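PDB 3U52: phenol hydroxylase component phN from Pseudomonas stutzeri, which probably forms the diiron-bearing hydroxylase subunit of a multicomponent monooxygenase that uses dioxygen to hydroxylate phenol. Local coordinates for residues Gly269-Ser274 / Gln400-Pro405; Tyr429-Cys432 / Cys436-Ile439. All coordinates share one frame; numbering follows the deposited sequence.

Interaction 1: Gly269-Ser274 / Gln400-Pro405; sequences GFRLLS and QVCQIP. With ZN (zinc ion), chain I.
Arg271, on a regular turn of helix 254-283, and Cys402, in the irregular loop that leads to strand 409-410, bring their CA atoms to 6.7 Å, so the loop lies close against one side of the helix. The nearest approach of this pair is aliphatic, Arg271 CB to Cys402 CB at 3.8 Å. From there the arginine runs past the cysteine, its CG lying 4.0 Å from Cys402 SG. A bend at chi2 (-65°) turns the chain, and the thiolate sulfur ends at the edge of the guanidinium, near its plane. Phe408 meets the same cationic group through a cation-pi contact.

Cys402 SG is also a zinc ligand, at 2.3 Å from the metal, and Cys399, Cys432 and Cys436 complete the site. Beyond it, Gln403 adopts a left-handed backbone conformation and returns Ile404 N toward Cys402 SG, with a weak but nearly straight N-H...S bond. Such a turn after a Cys-X-X-Cys pair is familiar from zinc knuckles.

Ile404 supplies the second half of the contact. Its extended chain crosses that of Arg271 at about a right angle, and its CD1 settles 3.4 Å from Arg271 O. Ser274 OG lies on the same methyl group, yet its polar need is met within the helix by a 2.9 Å hydrogen bond to Arg271 O, made in the carbonyl plane. Ile404, together with Pro405, also touches a bound xenon atom, which marks an apolar pocket beside the loop.

The interface thus joins methyl and methylene packing to electrostatics: a guanidinium placed beside a metal-bound thiolate is likely to offset part of the negative charge that four cysteines bring to one zinc ion.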
loop_
_atom_site.group_PDB
_atom_site.type_symbol
_atom_site.label_atom_id
_atom_site.label_comp_id
_atom_site.label_asym_id
_atom_site.label_seq_id
_atom_site.Cartn_x
_atom_site.Cartn_y
_atom_site.Cartn_z
ATOM N N GLY A 269 -24.529 -15.290 -22.363
ATOM C CA GLY A 269 -24.064 -14.281 -21.433
ATOM C C GLY A 269 -25.222 -13.804 -20.564
ATOM O O GLY A 269 -25.073 -13.656 -19.346
ATOM N N PHE A 270 -26.394 -13.617 -21.165
ATOM C CA PHE A 270 -27.583 -13.230 -20.378
ATOM C C PHE A 270 -27.933 -14.301 -19.281
ATOM O O PHE A 270 -28.241 -13.974 -18.112
ATOM C CB PHE A 270 -28.780 -13.012 -21.351
ATOM C CG PHE A 270 -30.096 -12.866 -20.662
ATOM C CD1 PHE A 270 -30.289 -11.889 -19.700
ATOM C CD2 PHE A 270 -31.152 -13.705 -20.988
ATOM C CE1 PHE A 270 -31.564 -11.744 -19.072
ATOM C CE2 PHE A 270 -32.399 -13.566 -20.372
ATOM C CZ PHE A 270 -32.587 -12.585 -19.417
ATOM N N ARG A 271 -27.879 -15.589 -19.654
ATOM C CA ARG A 271 -28.169 -16.665 -18.702
ATOM C C ARG A 271 -27.092 -16.697 -17.619
ATOM O O ARG A 271 -27.388 -16.861 -16.440
ATOM C CB ARG A 271 -28.349 -18.025 -19.424
ATOM C CG ARG A 271 -29.716 -18.069 -20.149
ATOM C CD ARG A 271 -30.829 -18.006 -19.092
ATOM N NE ARG A 271 -32.134 -18.461 -19.623
ATOM C CZ ARG A 271 -33.273 -17.787 -19.523
ATOM N NH1 ARG A 271 -33.327 -16.583 -18.952
ATOM N NH2 ARG A 271 -34.369 -18.309 -20.019
ATOM N N LEU A 272 -25.838 -16.520 -18.009
ATOM C CA LEU A 272 -24.783 -16.535 -16.997
ATOM C C LEU A 272 -25.020 -15.383 -15.952
ATOM O O LEU A 272 -24.899 -15.578 -14.741
ATOM C CB LEU A 272 -23.437 -16.376 -17.696
ATOM C CG LEU A 272 -22.230 -16.262 -16.778
ATOM C CD1 LEU A 272 -22.155 -17.472 -15.787
ATOM C CD2 LEU A 272 -21.031 -16.169 -17.630
ATOM N N LEU A 273 -25.386 -14.208 -16.438
ATOM C CA LEU A 273 -25.581 -13.009 -15.583
ATOM C C LEU A 273 -26.795 -13.047 -14.649
ATOM O O LEU A 273 -26.904 -12.242 -13.691
ATOM C CB LEU A 273 -25.749 -11.772 -16.464
ATOM C CG LEU A 273 -24.492 -11.298 -17.152
ATOM C CD1 LEU A 273 -24.915 -10.231 -18.200
ATOM C CD2 LEU A 273 -23.527 -10.736 -16.085
ATOM N N SER A 274 -27.727 -13.946 -14.927
ATOM C CA SER A 274 -28.816 -14.183 -13.994
ATOM C C SER A 274 -28.295 -14.451 -12.552
ATOM O O SER A 274 -28.916 -14.020 -11.600
ATOM C CB SER A 274 -29.783 -15.255 -14.513
ATOM O OG SER A 274 -29.337 -16.593 -14.316
ATOM N N GLN A 400 -30.562 -28.117 -21.290
ATOM C CA GLN A 400 -29.496 -28.831 -21.979
ATOM C C GLN A 400 -28.314 -27.875 -22.383
ATOM O O GLN A 400 -27.173 -28.324 -22.593
ATOM C CB GLN A 400 -30.061 -29.514 -23.246
ATOM C CG GLN A 400 -29.031 -30.492 -23.977
ATOM C CD GLN A 400 -28.630 -31.655 -23.088
ATOM O OE1 GLN A 400 -27.457 -32.117 -23.061
ATOM N NE2 GLN A 400 -29.588 -32.179 -22.413
ATOM N N VAL A 401 -28.580 -26.576 -22.473
ATOM C CA VAL A 401 -27.561 -25.631 -23.018
ATOM C C VAL A 401 -26.948 -24.822 -21.864
ATOM O O VAL A 401 -25.756 -24.945 -21.595
ATOM C CB VAL A 401 -28.113 -24.721 -24.159
ATOM C CG1 VAL A 401 -27.124 -23.599 -24.523
ATOM C CG2 VAL A 401 -28.492 -25.564 -25.431
ATOM N N CYS A 402 -27.757 -24.068 -21.131
ATOM C CA CYS A 402 -27.187 -23.110 -20.156
ATOM C C CYS A 402 -27.012 -23.790 -18.832
ATOM O O CYS A 402 -26.242 -23.295 -17.990
ATOM C CB CYS A 402 -28.046 -21.809 -20.051
ATOM S SG CYS A 402 -29.673 -22.023 -19.277
ATOM N N GLN A 403 -27.645 -24.978 -18.696
ATOM C CA GLN A 403 -27.694 -25.804 -17.470
ATOM C C GLN A 403 -28.285 -25.215 -16.214
ATOM O O GLN A 403 -28.156 -25.817 -15.178
ATOM C CB GLN A 403 -26.346 -26.474 -17.147
ATOM C CG GLN A 403 -25.732 -27.062 -18.470
ATOM C CD GLN A 403 -24.436 -27.765 -18.258
ATOM O OE1 GLN A 403 -24.059 -28.050 -17.119
ATOM N NE2 GLN A 403 -23.731 -28.054 -19.346
ATOM N N ILE A 404 -28.987 -24.107 -16.306
ATOM C CA ILE A 404 -29.723 -23.578 -15.159
ATOM C C ILE A 404 -31.000 -24.483 -15.051
ATOM O O ILE A 404 -31.520 -24.918 -16.074
ATOM C CB ILE A 404 -30.100 -22.092 -15.406
ATOM C CG1 ILE A 404 -28.829 -21.261 -15.621
ATOM C CG2 ILE A 404 -30.904 -21.488 -14.178
ATOM C CD1 ILE A 404 -29.038 -19.761 -15.900
ATOM N N PRO A 405 -31.491 -24.772 -13.826
ATOM C CA PRO A 405 -32.790 -25.407 -13.756
ATOM C C PRO A 405 -33.796 -24.627 -14.607
ATOM O O PRO A 405 -33.674 -23.425 -14.768
ATOM C CB PRO A 405 -33.185 -25.258 -12.302
ATOM C CG PRO A 405 -31.983 -25.154 -11.558
ATOM C CD PRO A 405 -30.924 -24.556 -12.488
HETATM ZN ZN ZN I . -31.043 -22.426 -21.035
#

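Interaction 2: Tyr429-Cys432 / Cys436-Ile439; sequences YHFC and CCDI. With ZN (zinc ion), chain I.
Phe431 lays one face of its ring over the backbone of Cys437, whose CA stands 4.0 Å from the ring centroid and 17° off the ring normal, a CH-pi contact. The overlap is displaced toward the rim, and the closest ring atom is CG, 3.8 Å from Cys437 CA. The cysteine side chain adds to it: with SG anti to the backbone N (chi1 -169°), the sulfur reaches obliquely across the CD2-CE2 side of the ring and comes within 3.9 Å of CD2. This is a sulfur-aromatic contact made by a cysteine that is not a zinc ligand. At the base of the ring, Phe431 CB packs against Cys436 CB.

One residue on from Phe431, and one back from Cys437, the contact changes from apolar to metallic. Cys432 SG binds zinc at 2.4 Å and Cys436 SG at 2.2 Å. The two sulfurs are 3.7 Å apart and subtend about 106° at the metal, as expected for two corners of a tetrahedron; Cys399 and Cys402 occupy the others. Replacing Phe431 with an alanine would probably leave Cys437 CA and SG without the aromatic face they pack on and open a gap there, with the CB contact to Cys436 and the shared zinc remaining.

A Cys-X-X-Cys knuckle, then a hairpin and a helix whose first turn gives the last ligand, is consistent with a treble-clef-like zinc site, here in the YHS domain. Cys432 and Ser433 link strand to helix. Strand 427-431 pairs antiparallel with strand 417-424, Phe431 bonding through its backbone to Arg420, while its ring also meets Phe440 further along helix 434-442. Helix 254-283 packs against the site through Trp267, which touches Cys436.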
loop_
_atom_site.group_PDB
_atom_site.type_symbol
_atom_site.label_atom_id
_atom_site.label_comp_id
_atom_site.label_asym_id
_atom_site.label_seq_id
_atom_site.Cartn_x
_atom_site.Cartn_y
_atom_site.Cartn_z
ATOM N N TYR A 429 -34.613 -33.792 -25.628
ATOM C CA TYR A 429 -33.760 -32.774 -24.954
ATOM C C TYR A 429 -34.676 -31.659 -24.556
ATOM O O TYR A 429 -35.662 -31.406 -25.266
ATOM C CB TYR A 429 -32.655 -32.228 -25.863
ATOM C CG TYR A 429 -31.710 -33.333 -26.252
ATOM C CD1 TYR A 429 -30.722 -33.782 -25.379
ATOM C CD2 TYR A 429 -31.862 -33.978 -27.492
ATOM C CE1 TYR A 429 -29.864 -34.869 -25.739
ATOM C CE2 TYR A 429 -31.055 -35.071 -27.845
ATOM C CZ TYR A 429 -30.076 -35.507 -26.961
ATOM O OH TYR A 429 -29.264 -36.531 -27.360
ATOM N N HIS A 430 -34.333 -30.994 -23.451
ATOM C CA HIS A 430 -35.156 -29.929 -22.863
ATOM C C HIS A 430 -34.342 -28.638 -22.640
ATOM O O HIS A 430 -33.121 -28.682 -22.340
ATOM C CB HIS A 430 -35.746 -30.384 -21.524
ATOM C CG HIS A 430 -36.539 -31.658 -21.632
ATOM N ND1 HIS A 430 -37.909 -31.665 -21.761
ATOM C CD2 HIS A 430 -36.141 -32.947 -21.761
ATOM C CE1 HIS A 430 -38.330 -32.914 -21.893
ATOM N NE2 HIS A 430 -37.277 -33.710 -21.900
ATOM N N PHE A 431 -35.052 -27.507 -22.717
ATOM C CA PHE A 431 -34.467 -26.145 -22.654
ATOM C C PHE A 431 -35.301 -25.227 -21.762
ATOM O O PHE A 431 -36.500 -25.458 -21.584
ATOM C CB PHE A 431 -34.363 -25.565 -24.075
ATOM C CG PHE A 431 -33.758 -26.530 -25.043
ATOM C CD1 PHE A 431 -32.381 -26.753 -25.052
ATOM C CD2 PHE A 431 -34.572 -27.324 -25.848
ATOM C CE1 PHE A 431 -31.816 -27.743 -25.906
ATOM C CE2 PHE A 431 -34.007 -28.290 -26.748
ATOM C CZ PHE A 431 -32.653 -28.509 -26.749
ATOM N N CYS A 432 -34.676 -24.153 -21.260
ATOM C CA CYS A 432 -35.390 -23.166 -20.425
ATOM C C CYS A 432 -36.132 -22.092 -21.271
ATOM O O CYS A 432 -36.907 -21.296 -20.698
ATOM C CB CYS A 432 -34.376 -22.465 -19.538
ATOM S SG CYS A 432 -33.157 -21.505 -20.512
ATOM N N CYS A 436 -32.128 -20.776 -25.836
ATOM C CA CYS A 436 -31.294 -21.965 -25.637
ATOM C C CYS A 436 -31.663 -23.058 -26.642
ATOM O O CYS A 436 -30.812 -23.722 -27.182
ATOM C CB CYS A 436 -31.437 -22.453 -24.214
ATOM S SG CYS A 436 -30.419 -21.481 -22.980
ATOM N N CYS A 437 -32.946 -23.197 -26.929
ATOM C CA CYS A 437 -33.383 -24.115 -27.981
ATOM C C CYS A 437 -32.689 -23.826 -29.309
ATOM O O CYS A 437 -32.176 -24.744 -29.945
ATOM C CB CYS A 437 -34.929 -24.111 -28.103
ATOM S SG CYS A 437 -35.513 -25.487 -29.173
ATOM N N ASP A 438 -32.639 -22.559 -29.748
ATOM C CA ASP A 438 -32.028 -22.215 -31.025
ATOM C C ASP A 438 -30.532 -22.459 -31.079
ATOM O O ASP A 438 -29.991 -22.811 -32.124
ATOM C CB ASP A 438 -32.269 -20.758 -31.376
ATOM C CG ASP A 438 -33.686 -20.500 -31.854
ATOM O OD1 ASP A 438 -34.503 -21.472 -31.928
ATOM O OD2 ASP A 438 -33.971 -19.310 -32.119
ATOM N N ILE A 439 -29.852 -22.249 -29.960
ATOM C CA ILE A 439 -28.426 -22.536 -29.869
ATOM C C ILE A 439 -28.235 -24.076 -30.055
ATOM O O ILE A 439 -27.351 -24.541 -30.808
ATOM C CB ILE A 439 -27.864 -22.082 -28.466
ATOM C CG1 ILE A 439 -27.855 -20.568 -28.358
ATOM C CG2 ILE A 439 -26.455 -22.679 -28.217
ATOM C CD1 ILE A 439 -27.644 -20.045 -26.984
HETATM ZN ZN ZN I . -31.043 -22.426 -21.035
#

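In the fold
Interaction 1 closes before interaction 2 opens along the chain, and their centres lie 11 Å apart, with the zinc ion common to both. Interaction 1 joins the long helix 254-283 to a loop, whereas interaction 2 is a local pairing of strand 427-431 with helix 434-442. They also meet directly: Gln400 N probably hydrogen-bonds His430 O at 2.8 Å, Arg271 NE packs on Cys432 SG, and Val401 CG2 rests against Cys436 O. Zinc thus ties loop 400-405 to the strand-helix unit 429-439 within one small module, while packing of helix 254-283, through Arg271 among others, joins that module to the helical body, whose other helices carry the diiron site.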